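Local coordinates for protein ulvan Lyase-PL25 (Pseudoalteromonas sp. PLSV, PDB 5UAM) that cleaves ulvan, the sulfated cell-wall polysaccharide of green seaweeds, as a polysaccharide lyase of family PL25 built on a beta-propeller fold, at residues P64-Y69 / F80-S85; H113-G118 / N138-S143. All blocks are in the same frame, centred on the assembly; numbering follows the deposited sequence. Where two conformers were deposited one is given.

Overall arrangement
Contacts 1 and 2 belong to two successive four-stranded antiparallel blades of the beta-propeller, with centres about 10 Å apart. Contact 1 pairs strand 64-70 with the outermost strand 75-81 and the turn after it; most of its touching residues are buried, but Phe-80 is partly exposed and Arg-81 exposed, and it buries 374 Å². Contact 2 joins the two inner strands of the next blade, 112-116 and 139-143, and buries 560 Å² with no exposed residue taking part. Backbone bonds hold both, but contact 1 adds a CH-pi contact of Arg-81 on Tyr-65 and looser proline-alanine packing, contact 2 a histidine-rich aromatic cluster. They touch where Ile-84 N lies 3.2 Å from Tyr-116 OH, a probable hydrogen bond between blades.

Contact 1. Residues P64-Y69 / F80-S85; sequences PYIASY and FRAGIS
Phe-80 and Ile-66 form an antiparallel hydrogen-bonded pair that starts the contact: Phe-80 N donates to Ile-66 O at 2.8 Å, and Ile-66 N returns a bond to Phe-80 O at 2.9 Å. The same Phe-80 O also receives a CA-H...O contact from Tyr-65 CA, and Ile-66 CG2 packs 3.5 Å from it. One carbonyl is therefore surrounded by a true donor, a weak C-H donor and a methyl group.

At Arg-81 the pairing becomes non-hydrogen-bonded, with Tyr-65 opposite on the same face of the sheet. Tyr-65 CG stands beside its backbone N (chi1 -77°), which swings the ring across to the neighbouring strand. Arg-81 CB then sits over a ring face, 4.0 Å from the Tyr-65 ring centroid and 26° off the normal, a CH-pi contact. Farther out, the arginine chain passes the phenol with CD near OH, and its guanidinium, bent away at chi3, makes a salt bridge through NH1 to Asp-63.

Ala-82, just past the end of the strand, adds one more backbone bond: its N-H points almost straight (173°) at Pro-64 O, 2.8 Å from the nitrogen. Its methyl CB also meets Pro-64 CG at 4.2 Å. Gly-83 follows in the turn, where its carbonyl O lies 3.5 Å from Pro-64 CD; its N is buried by the contact and has no partner in the model.

Strands 64-70 and 75-81 form a beta hairpin, the last two strands of a four-stranded beta-propeller blade. Strand 52-58 binds the other edge of 64-70 through Tyr-57 and Val-55, while Pro-64, Ile-66 and Ala-82 rest on the following blade, against Ile-112, Ile-114 and Tyr-116 of strand 112-116 and Trp-152 of strand 152-154.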
# COMPACT_ATOMS: atom_id res chain seq x y z
N PRO A 64 8.51 -2.44 -13.26
CA PRO A 64 8.07 -1.13 -12.78
C PRO A 64 8.27 -0.07 -13.86
O PRO A 64 9.33 0.01 -14.47
CB PRO A 64 8.99 -0.87 -11.58
CG PRO A 64 10.23 -1.59 -11.93
CD PRO A 64 9.78 -2.85 -12.63
N TYR A 65 7.23 0.75 -14.05
CA TYR A 65 7.28 1.87 -14.97
C TYR A 65 7.02 3.18 -14.22
O TYR A 65 6.25 3.22 -13.26
CB TYR A 65 6.25 1.70 -16.10
CG TYR A 65 6.71 0.72 -17.14
CD1 TYR A 65 6.69 -0.65 -16.88
CD2 TYR A 65 7.25 1.15 -18.35
CE1 TYR A 65 7.15 -1.57 -17.80
CE2 TYR A 65 7.72 0.23 -19.29
CZ TYR A 65 7.66 -1.13 -19.01
OH TYR A 65 8.14 -2.03 -19.94
N ILE A 66 7.68 4.24 -14.68
CA ILE A 66 7.62 5.53 -14.01
C ILE A 66 7.41 6.63 -15.05
O ILE A 66 8.02 6.62 -16.12
CB ILE A 66 8.87 5.78 -13.15
CG1 ILE A 66 8.77 7.14 -12.48
CG2 ILE A 66 10.10 5.65 -13.97
CD1 ILE A 66 9.81 7.33 -11.36
N ALA A 67 6.54 7.57 -14.73
CA ALA A 67 6.29 8.74 -15.55
C ALA A 67 6.26 9.97 -14.66
O ALA A 67 6.28 9.88 -13.43
CB ALA A 67 4.96 8.61 -16.31
N SER A 68 6.23 11.15 -15.27
CA SER A 68 6.11 12.38 -14.50
C SER A 68 5.29 13.39 -15.27
O SER A 68 5.26 13.40 -16.50
CB SER A 68 7.47 12.96 -14.16
OG SER A 68 8.14 13.44 -15.30
N TYR A 69 4.64 14.28 -14.50
CA TYR A 69 3.86 15.38 -15.03
C TYR A 69 4.37 16.69 -14.44
O TYR A 69 4.45 16.83 -13.22
CB TYR A 69 2.38 15.21 -14.71
CG TYR A 69 1.50 16.29 -15.31
CD1 TYR A 69 1.33 16.38 -16.68
CD2 TYR A 69 0.89 17.24 -14.52
CE1 TYR A 69 0.55 17.37 -17.24
CE2 TYR A 69 0.10 18.23 -15.06
CZ TYR A 69 -0.08 18.28 -16.42
OH TYR A 69 -0.87 19.26 -17.01
N PHE A 80 8.86 5.18 -18.41
CA PHE A 80 10.11 4.48 -18.62
C PHE A 80 10.16 3.29 -17.69
O PHE A 80 9.68 3.35 -16.55
CB PHE A 80 11.33 5.39 -18.30
CG PHE A 80 11.41 6.63 -19.13
CD1 PHE A 80 11.93 6.57 -20.40
CD2 PHE A 80 11.01 7.85 -18.63
CE1 PHE A 80 12.03 7.72 -21.20
CE2 PHE A 80 11.11 8.99 -19.44
CZ PHE A 80 11.61 8.91 -20.69
N ARG A 81 10.77 2.21 -18.16
CA ARG A 81 10.97 1.02 -17.33
C ARG A 81 12.14 1.25 -16.38
O ARG A 81 13.24 1.63 -16.81
CB ARG A 81 11.25 -0.19 -18.20
CG ARG A 81 11.41 -1.45 -17.37
CD ARG A 81 11.48 -2.71 -18.20
NE ARG A 81 12.68 -2.77 -19.00
CZ ARG A 81 13.07 -3.87 -19.63
NH1 ARG A 81 12.35 -5.00 -19.53
NH2 ARG A 81 14.18 -3.86 -20.36
N ALA A 82 11.92 1.00 -15.08
CA ALA A 82 12.94 1.26 -14.07
C ALA A 82 13.72 0.02 -13.63
O ALA A 82 14.73 0.17 -12.94
CB ALA A 82 12.30 1.91 -12.83
N GLY A 83 13.28 -1.18 -13.99
CA GLY A 83 13.93 -2.39 -13.53
C GLY A 83 13.28 -3.60 -14.15
O GLY A 83 12.31 -3.49 -14.91
N ILE A 84 13.82 -4.78 -13.82
CA ILE A 84 13.42 -6.05 -14.41
C ILE A 84 13.00 -6.97 -13.29
O ILE A 84 13.83 -7.41 -12.49
CB ILE A 84 14.54 -6.66 -15.27
CG1 ILE A 84 14.87 -5.72 -16.44
CG2 ILE A 84 14.14 -8.05 -15.76
CD1 ILE A 84 16.06 -6.16 -17.26
N SER A 85 11.71 -7.29 -13.24
CA SER A 85 11.16 -8.13 -12.19
C SER A 85 11.18 -9.61 -12.55
O SER A 85 10.77 -10.02 -13.64
CB SER A 85 9.70 -7.75 -11.93
OG SER A 85 9.15 -8.64 -10.97

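Contact 2. Residues H113-G118 / N138-S143; sequences HIFYGG and NKHAVS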
# COMPACT_ATOMS: atom_id res chain seq x y z
N HIS A 113 14.22 6.55 -6.16
CA HIS A 113 14.36 5.15 -5.83
C HIS A 113 13.06 4.42 -6.10
O HIS A 113 11.99 4.94 -5.79
CB HIS A 113 14.67 5.00 -4.35
CG HIS A 113 15.98 5.58 -3.96
ND1 HIS A 113 17.10 4.82 -3.71
CD2 HIS A 113 16.36 6.87 -3.82
CE1 HIS A 113 18.11 5.62 -3.41
NE2 HIS A 113 17.68 6.87 -3.46
N ILE A 114 13.18 3.22 -6.66
CA ILE A 114 12.04 2.36 -6.93
C ILE A 114 12.33 1.01 -6.27
O ILE A 114 13.34 0.37 -6.56
CB ILE A 114 11.77 2.21 -8.44
CG1 ILE A 114 11.31 3.55 -9.03
CG2 ILE A 114 10.76 1.10 -8.72
CD1 ILE A 114 9.92 3.96 -8.65
N PHE A 115 11.46 0.59 -5.36
CA PHE A 115 11.52 -0.72 -4.73
C PHE A 115 10.43 -1.57 -5.38
O PHE A 115 9.31 -1.10 -5.56
CB PHE A 115 11.29 -0.57 -3.23
CG PHE A 115 12.25 0.37 -2.57
CD1 PHE A 115 13.49 -0.06 -2.13
CD2 PHE A 115 11.93 1.70 -2.42
CE1 PHE A 115 14.37 0.82 -1.52
CE2 PHE A 115 12.81 2.58 -1.82
CZ PHE A 115 14.03 2.14 -1.37
N TYR A 116 10.76 -2.80 -5.76
CA TYR A 116 9.85 -3.55 -6.61
C TYR A 116 10.26 -5.02 -6.67
O TYR A 116 11.34 -5.40 -6.22
CB TYR A 116 9.87 -2.97 -8.03
CG TYR A 116 11.15 -3.28 -8.79
CD1 TYR A 116 12.32 -2.56 -8.56
CD2 TYR A 116 11.21 -4.33 -9.70
CE1 TYR A 116 13.49 -2.87 -9.24
CE2 TYR A 116 12.37 -4.64 -10.37
CZ TYR A 116 13.51 -3.92 -10.13
OH TYR A 116 14.67 -4.24 -10.81
N GLY A 117 9.40 -5.84 -7.25
CA GLY A 117 9.79 -7.14 -7.73
C GLY A 117 9.64 -8.30 -6.76
O GLY A 117 9.74 -9.45 -7.20
N GLY A 118 9.45 -8.07 -5.47
CA GLY A 118 9.52 -9.14 -4.49
C GLY A 118 8.18 -9.77 -4.16
O GLY A 118 7.18 -9.09 -3.95
N ASN A 138 13.10 -9.39 -3.97
CA ASN A 138 12.82 -7.98 -3.81
C ASN A 138 14.02 -7.15 -4.25
O ASN A 138 15.17 -7.47 -3.93
CB ASN A 138 12.46 -7.70 -2.35
CG ASN A 138 11.48 -6.54 -2.18
OD1 ASN A 138 10.61 -6.29 -3.03
ND2 ASN A 138 11.61 -5.85 -1.04
N LYS A 139 13.75 -6.06 -4.96
CA LYS A 139 14.76 -5.33 -5.71
C LYS A 139 14.65 -3.83 -5.46
O LYS A 139 13.64 -3.32 -4.98
CB LYS A 139 14.65 -5.61 -7.20
CG LYS A 139 15.07 -7.01 -7.59
CD LYS A 139 14.68 -7.34 -9.03
CE LYS A 139 15.15 -8.72 -9.41
NZ LYS A 139 16.65 -8.75 -9.58
N HIS A 140 15.73 -3.13 -5.82
CA HIS A 140 15.84 -1.70 -5.55
C HIS A 140 16.61 -1.09 -6.71
O HIS A 140 17.77 -1.46 -6.94
CB HIS A 140 16.57 -1.49 -4.23
CG HIS A 140 16.89 -0.07 -3.89
ND1 HIS A 140 17.84 0.25 -2.94
CD2 HIS A 140 16.40 1.10 -4.35
CE1 HIS A 140 17.92 1.56 -2.83
NE2 HIS A 140 17.06 2.10 -3.67
N ALA A 141 15.96 -0.20 -7.44
CA ALA A 141 16.58 0.54 -8.53
C ALA A 141 16.66 2.01 -8.15
O ALA A 141 15.87 2.52 -7.35
CB ALA A 141 15.78 0.39 -9.81
N VAL A 142 17.62 2.71 -8.75
CA VAL A 142 17.77 4.14 -8.49
C VAL A 142 18.03 4.86 -9.80
O VAL A 142 18.69 4.34 -10.70
CB VAL A 142 18.88 4.41 -7.45
CG1 VAL A 142 20.23 4.06 -8.01
CG2 VAL A 142 18.84 5.87 -6.99
N SER A 143 17.53 6.09 -9.90
CA SER A 143 17.80 6.86 -11.10
C SER A 143 19.29 7.15 -11.22
O SER A 143 19.99 7.31 -10.21
CB SER A 143 16.98 8.15 -11.12
OG SER A 143 17.34 9.05 -10.08
O HOH W 1 7.67 -6.57 -3.10
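His-113 to Tyr-116 and Lys-139 to Val-142 form an antiparallel strand pair at the middle of a four-stranded propeller blade, their axes 4.6 Å apart and their directions 161° from one another. Ile-114 with Ala-141 and Tyr-116 with Lys-139 are the hydrogen-bonded pairs. Around the first of these the two bonds are short and straight, with Ile-114 N to Ala-141 O at 2.9 Å and Ala-141 N to Ile-114 O at 2.8 Å.

The face bearing His-113, Phe-115, His-140 and Val-142 carries an aromatic cluster. His-140 CG lies anti to its backbone N (chi1 174°), which sets one imidazole face against Phe-115 and turns the NE2 edge to His-113. The Phe-115 pair is an offset stack, centroids 4.4 Å apart, with CE1 above the imidazole. At the rim, His-140 NE2 bonds His-113 ND1 at 2.7 Å; either nitrogen could be the donor. The far nitrogens are held too, His-140 ND1 by Asn-157 and His-113 NE2 by Asp-107, so both rings are fixed in rotation. Val-142 CG2 covers a face of His-113.

On the reverse face, Lys-139 CB sits 3.8 Å from the Tyr-116 ring centroid, a CH-pi contact, and the aliphatic CD runs on past the phenol. Where 113-116 ends and 139-143 begins, a water lies within hydrogen-bonding distance of Gly-118 O (2.7 Å) and Asn-138 OD1 (3.0 Å), and Asn-138 ND2 bonds Asn-165 OD1. Gly-118 is near His-119, which probably binds substrate, and His-99, the likely proton donor.

Strand 103-106 flanks 112-116, and 152-154 flanks 139-143, with Trp-152 packing against Ile-114 and Ala-141. Pro-64 of the preceding blade touches Ile-114 and Tyr-116, whereas Phe-115 meets Asn-165 and Ala-167 of strand 165-169.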